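Local coordinates for uncharacterized protein (Bacteroides fragilis, PDB 4FR9), which is of unknown function but belongs to a putative beta-lactamase-inhibitor-like, PepSY-like family and is built around an antiparallel sheet, at residues W53-E64 against G136-V144. Sequence-based numbering, arbitrary orientation.
Sequences WFDANANWLMTE and GDDTHWPRV
P142 lies over one face of the W53 indole: its CD sits 3.7 Å from the centroid of the six-membered ring and 22° off the ring normal, a CH-pi contact. The pyrrolidine crosses the indole at about a right angle, while its CB meets L61 CB from strand 60-67. At the far rim of the same indole, W53 CH2 reaches W141 CE3 at 3.5 Å; the two ring planes are inclined at 57°, an oblique meeting. M62, a selenomethionine, runs extended through chi1 and chi2, carrying SE to 3.5 Å from W141 O; the chi3 bend (74°) then lays CE over the pyrrole end of the P142-bearing W53 face, near its rim.

No direct hydrogen bond joins the two segments; water does the polar work. One molecule accepts from W53 NE1 at 2.8 Å and donates to E64 OE1 and, at longer range, H140 O. A second links H140 N to OE1, which thus accepts from both, and a third bridges R143 N and L61 O. The E64 carboxylate stands at the H140 ring edge, steeply inclined to the imidazole, OE1 3.4 Å from CD2.

Further out, D137 OD2 accepts a hydrogen bond from W141 NE1 at 2.9 Å, in the plane of that indole, which helps hold its rotation, and R143 forms a salt bridge with E106. Y38 meets W53 edge-to-face and hydrogen-bonds V144 O. The whole exemplifies an irregular C-terminal tail packed through side chains and water, rather than strand pairing, against a beta hairpin of the antiparallel sheet, consistent with a PepSY-like fold.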
loop_
_atom_site.group_PDB
_atom_site.type_symbol
_atom_site.label_atom_id
_atom_site.label_comp_id
_atom_site.label_asym_id
_atom_site.label_seq_id
_atom_site.Cartn_x
_atom_site.Cartn_y
_atom_site.Cartn_z
ATOM N N TRP A 53 0.192 -8.826 0.229
ATOM C CA TRP A 53 -0.786 -9.498 1.078
ATOM C C TRP A 53 -1.452 -10.669 0.355
ATOM O O TRP A 53 -1.917 -10.524 -0.771
ATOM C CB TRP A 53 -1.886 -8.520 1.473
ATOM C CG TRP A 53 -1.457 -7.365 2.322
ATOM C CD1 TRP A 53 -0.700 -6.294 1.973
ATOM C CD2 TRP A 53 -1.844 -7.148 3.688
ATOM N NE1 TRP A 53 -0.526 -5.461 3.057
ATOM C CE2 TRP A 53 -1.258 -5.943 4.105
ATOM C CE3 TRP A 53 -2.630 -7.869 4.596
ATOM C CZ2 TRP A 53 -1.428 -5.447 5.388
ATOM C CZ3 TRP A 53 -2.809 -7.380 5.845
ATOM C CH2 TRP A 53 -2.221 -6.173 6.228
ATOM N N PHE A 54 -1.556 -11.795 1.063
ATOM C CA PHE A 54 -2.188 -13.022 0.593
ATOM C C PHE A 54 -3.166 -13.529 1.606
ATOM O O PHE A 54 -2.960 -13.386 2.809
ATOM C CB PHE A 54 -1.165 -14.143 0.315
ATOM C CG PHE A 54 -0.178 -13.772 -0.734
ATOM C CD1 PHE A 54 0.943 -13.057 -0.420
ATOM C CD2 PHE A 54 -0.410 -14.109 -2.061
ATOM C CE1 PHE A 54 1.816 -12.680 -1.394
ATOM C CE2 PHE A 54 0.492 -13.712 -3.053
ATOM C CZ PHE A 54 1.589 -12.994 -2.717
ATOM N N ASP A 55 -4.217 -14.178 1.112
ATOM C CA ASP A 55 -5.093 -14.932 1.986
ATOM C C ASP A 55 -4.627 -16.371 2.153
ATOM O O ASP A 55 -3.592 -16.774 1.584
ATOM C CB ASP A 55 -6.557 -14.826 1.517
ATOM C CG ASP A 55 -6.861 -15.533 0.227
ATOM O OD1 ASP A 55 -6.091 -16.378 -0.229
ATOM O OD2 ASP A 55 -7.942 -15.203 -0.340
ATOM N N ALA A 56 -5.385 -17.134 2.939
ATOM C CA ALA A 56 -5.014 -18.501 3.234
ATOM C C ALA A 56 -5.082 -19.424 2.033
ATOM O O ALA A 56 -4.510 -20.535 2.056
ATOM C CB ALA A 56 -5.871 -19.056 4.394
ATOM N N ASN A 57 -5.779 -19.010 0.990
ATOM C CA ASN A 57 -5.829 -19.762 -0.270
ATOM C C ASN A 57 -4.662 -19.377 -1.204
ATOM O O ASN A 57 -4.681 -19.725 -2.374
ATOM C CB ASN A 57 -7.130 -19.540 -1.011
ATOM C CG ASN A 57 -8.323 -20.235 -0.397
ATOM O OD1 ASN A 57 -8.195 -21.263 0.229
ATOM N ND2 ASN A 57 -9.517 -19.678 -0.645
ATOM N N ALA A 58 -3.678 -18.605 -0.714
ATOM C CA ALA A 58 -2.525 -18.161 -1.493
ATOM C C ALA A 58 -2.950 -17.229 -2.630
ATOM O O ALA A 58 -2.225 -17.097 -3.593
ATOM C CB ALA A 58 -1.672 -19.342 -2.028
ATOM N N ASN A 59 -4.050 -16.498 -2.442
ATOM C CA ASN A 59 -4.512 -15.539 -3.416
ATOM C C ASN A 59 -4.091 -14.136 -3.021
ATOM O O ASN A 59 -4.220 -13.741 -1.876
ATOM C CB ASN A 59 -6.013 -15.655 -3.603
ATOM C CG ASN A 59 -6.391 -16.994 -4.309
ATOM O OD1 ASN A 59 -5.572 -17.521 -5.061
ATOM N ND2 ASN A 59 -7.560 -17.513 -4.039
ATOM N N TRP A 60 -3.573 -13.426 -3.998
ATOM C CA TRP A 60 -3.063 -12.078 -3.818
ATOM C C TRP A 60 -4.214 -11.104 -3.622
ATOM O O TRP A 60 -5.166 -11.082 -4.424
ATOM C CB TRP A 60 -2.238 -11.650 -5.032
ATOM C CG TRP A 60 -1.830 -10.227 -4.976
ATOM C CD1 TRP A 60 -0.949 -9.653 -4.111
ATOM C CD2 TRP A 60 -2.302 -9.171 -5.810
ATOM N NE1 TRP A 60 -0.828 -8.292 -4.347
ATOM C CE2 TRP A 60 -1.663 -7.982 -5.390
ATOM C CE3 TRP A 60 -3.209 -9.101 -6.877
ATOM C CZ2 TRP A 60 -1.895 -6.752 -6.010
ATOM C CZ3 TRP A 60 -3.407 -7.881 -7.483
ATOM C CH2 TRP A 60 -2.794 -6.733 -7.032
ATOM N N LEU A 61 -4.124 -10.273 -2.568
ATOM C CA LEU A 61 -5.165 -9.327 -2.279
ATOM C C LEU A 61 -4.743 -7.864 -2.353
ATOM O O LEU A 61 -5.610 -7.010 -2.524
ATOM C CB LEU A 61 -5.757 -9.587 -0.895
ATOM C CG LEU A 61 -6.408 -10.970 -0.730
ATOM C CD1 LEU A 61 -6.955 -11.068 0.703
ATOM C CD2 LEU A 61 -7.485 -11.255 -1.745
HETATM N N MSE A 62 -3.476 -7.555 -2.157
HETATM C CA MSE A 62 -3.036 -6.156 -2.164
HETATM C C MSE A 62 -1.530 -6.086 -2.155
HETATM O O MSE A 62 -0.882 -6.886 -1.521
HETATM C CB MSE A 62 -3.578 -5.423 -0.933
HETATM C CG MSE A 62 -3.412 -3.879 -1.044
HETATM SE SE MSE A 62 -4.194 -2.975 0.488
HETATM C CE MSE A 62 -2.872 -3.410 1.759
ATOM N N THR A 63 -0.991 -5.047 -2.794
ATOM C CA THR A 63 0.394 -4.646 -2.607
ATOM C C THR A 63 0.425 -3.183 -2.225
ATOM O O THR A 63 -0.174 -2.360 -2.937
ATOM C CB THR A 63 1.228 -4.878 -3.884
ATOM O OG1 THR A 63 1.164 -6.277 -4.199
ATOM C CG2 THR A 63 2.657 -4.439 -3.717
ATOM N N GLU A 64 1.162 -2.849 -1.179
ATOM C CA GLU A 64 1.486 -1.477 -0.840
ATOM C C GLU A 64 2.949 -1.231 -1.167
ATOM O O GLU A 64 3.817 -1.970 -0.702
ATOM C CB GLU A 64 1.262 -1.245 0.657
ATOM C CG GLU A 64 1.631 0.152 1.069
ATOM C CD GLU A 64 1.319 0.492 2.507
ATOM O OE1 GLU A 64 0.460 -0.169 3.137
ATOM O OE2 GLU A 64 1.891 1.493 3.016
ATOM N N GLY A 136 -5.469 6.200 15.939
ATOM C CA GLY A 136 -5.686 4.779 15.656
ATOM C C GLY A 136 -4.890 4.294 14.454
ATOM O O GLY A 136 -3.873 4.896 14.078
ATOM N N ASP A 137 -5.388 3.202 13.864
ATOM C CA ASP A 137 -4.753 2.491 12.733
ATOM C C ASP A 137 -4.634 3.408 11.504
ATOM O O ASP A 137 -5.642 3.757 10.888
ATOM C CB ASP A 137 -5.617 1.248 12.401
ATOM C CG ASP A 137 -4.828 0.108 11.772
ATOM O OD1 ASP A 137 -3.622 0.303 11.478
ATOM O OD2 ASP A 137 -5.442 -0.991 11.572
ATOM N N ASP A 138 -3.412 3.836 11.172
ATOM C CA ASP A 138 -3.179 4.638 9.946
ATOM C C ASP A 138 -2.662 3.725 8.838
ATOM O O ASP A 138 -2.148 4.189 7.812
ATOM C CB ASP A 138 -2.207 5.810 10.187
ATOM C CG ASP A 138 -0.803 5.357 10.579
ATOM O OD1 ASP A 138 -0.601 4.158 10.879
ATOM O OD2 ASP A 138 0.115 6.211 10.574
ATOM N N THR A 139 -2.802 2.418 9.056
ATOM C CA THR A 139 -2.264 1.408 8.142
ATOM C C THR A 139 -3.301 0.836 7.179
ATOM O O THR A 139 -4.501 0.925 7.413
ATOM C CB THR A 139 -1.619 0.227 8.895
ATOM O OG1 THR A 139 -2.587 -0.787 9.227
ATOM C CG2 THR A 139 -0.876 0.741 10.155
ATOM N N HIS A 140 -2.802 0.222 6.112
ATOM C CA HIS A 140 -3.672 -0.121 5.010
ATOM C C HIS A 140 -3.878 -1.612 4.970
ATOM O O HIS A 140 -2.916 -2.359 5.001
ATOM C CB HIS A 140 -3.039 0.348 3.710
ATOM C CG HIS A 140 -2.815 1.810 3.670
ATOM N ND1 HIS A 140 -3.837 2.730 3.800
ATOM C CD2 HIS A 140 -1.669 2.514 3.539
ATOM C CE1 HIS A 140 -3.312 3.954 3.756
ATOM N NE2 HIS A 140 -2.004 3.854 3.609
ATOM N N TRP A 141 -5.132 -2.024 4.895
ATOM C CA TRP A 141 -5.531 -3.413 4.857
ATOM C C TRP A 141 -6.228 -3.755 3.548
ATOM O O TRP A 141 -6.767 -2.876 2.883
ATOM C CB TRP A 141 -6.519 -3.687 5.995
ATOM C CG TRP A 141 -5.958 -3.578 7.359
ATOM C CD1 TRP A 141 -5.853 -2.451 8.099
ATOM C CD2 TRP A 141 -5.434 -4.634 8.163
ATOM N NE1 TRP A 141 -5.308 -2.738 9.321
ATOM C CE2 TRP A 141 -5.021 -4.072 9.374
ATOM C CE3 TRP A 141 -5.293 -6.006 7.987
ATOM C CZ2 TRP A 141 -4.476 -4.831 10.404
ATOM C CZ3 TRP A 141 -4.748 -6.749 9.013
ATOM C CH2 TRP A 141 -4.330 -6.160 10.193
ATOM N N PRO A 142 -6.232 -5.020 3.165
ATOM C CA PRO A 142 -6.967 -5.380 1.973
ATOM C C PRO A 142 -8.449 -5.046 2.019
ATOM O O PRO A 142 -9.031 -4.835 3.089
ATOM C CB PRO A 142 -6.741 -6.905 1.859
ATOM C CG PRO A 142 -5.451 -7.138 2.590
ATOM C CD PRO A 142 -5.503 -6.150 3.739
ATOM N N ARG A 143 -9.056 -5.010 0.841
ATOM C CA ARG A 143 -10.496 -4.779 0.740
ATOM C C ARG A 143 -11.365 -5.918 1.196
ATOM O O ARG A 143 -12.550 -5.706 1.484
ATOM C CB ARG A 143 -10.889 -4.431 -0.703
ATOM C CG ARG A 143 -10.354 -3.099 -1.157
ATOM C CD ARG A 143 -10.475 -2.973 -2.663
ATOM N NE ARG A 143 -10.121 -1.645 -3.098
ATOM C CZ ARG A 143 -9.866 -1.314 -4.353
ATOM N NH1 ARG A 143 -9.889 -2.191 -5.335
ATOM N NH2 ARG A 143 -9.550 -0.043 -4.632
ATOM N N VAL A 144 -10.848 -7.126 1.131
ATOM C CA VAL A 144 -11.636 -8.314 1.519
ATOM C C VAL A 144 -10.853 -9.153 2.501
ATOM O O VAL A 144 -9.645 -8.945 2.647
ATOM C CB VAL A 144 -12.052 -9.160 0.293
ATOM C CG1 VAL A 144 -13.059 -8.366 -0.577
ATOM C CG2 VAL A 144 -10.824 -9.566 -0.503
ATOM O OXT VAL A 144 -11.462 -10.055 3.108
HETATM O O HOH W 1 0.058 -2.763 3.734
HETATM O O HOH W 2 -8.094 -6.482 -1.469
HETATM O O HOH W 3 0.038 0.266 5.766
#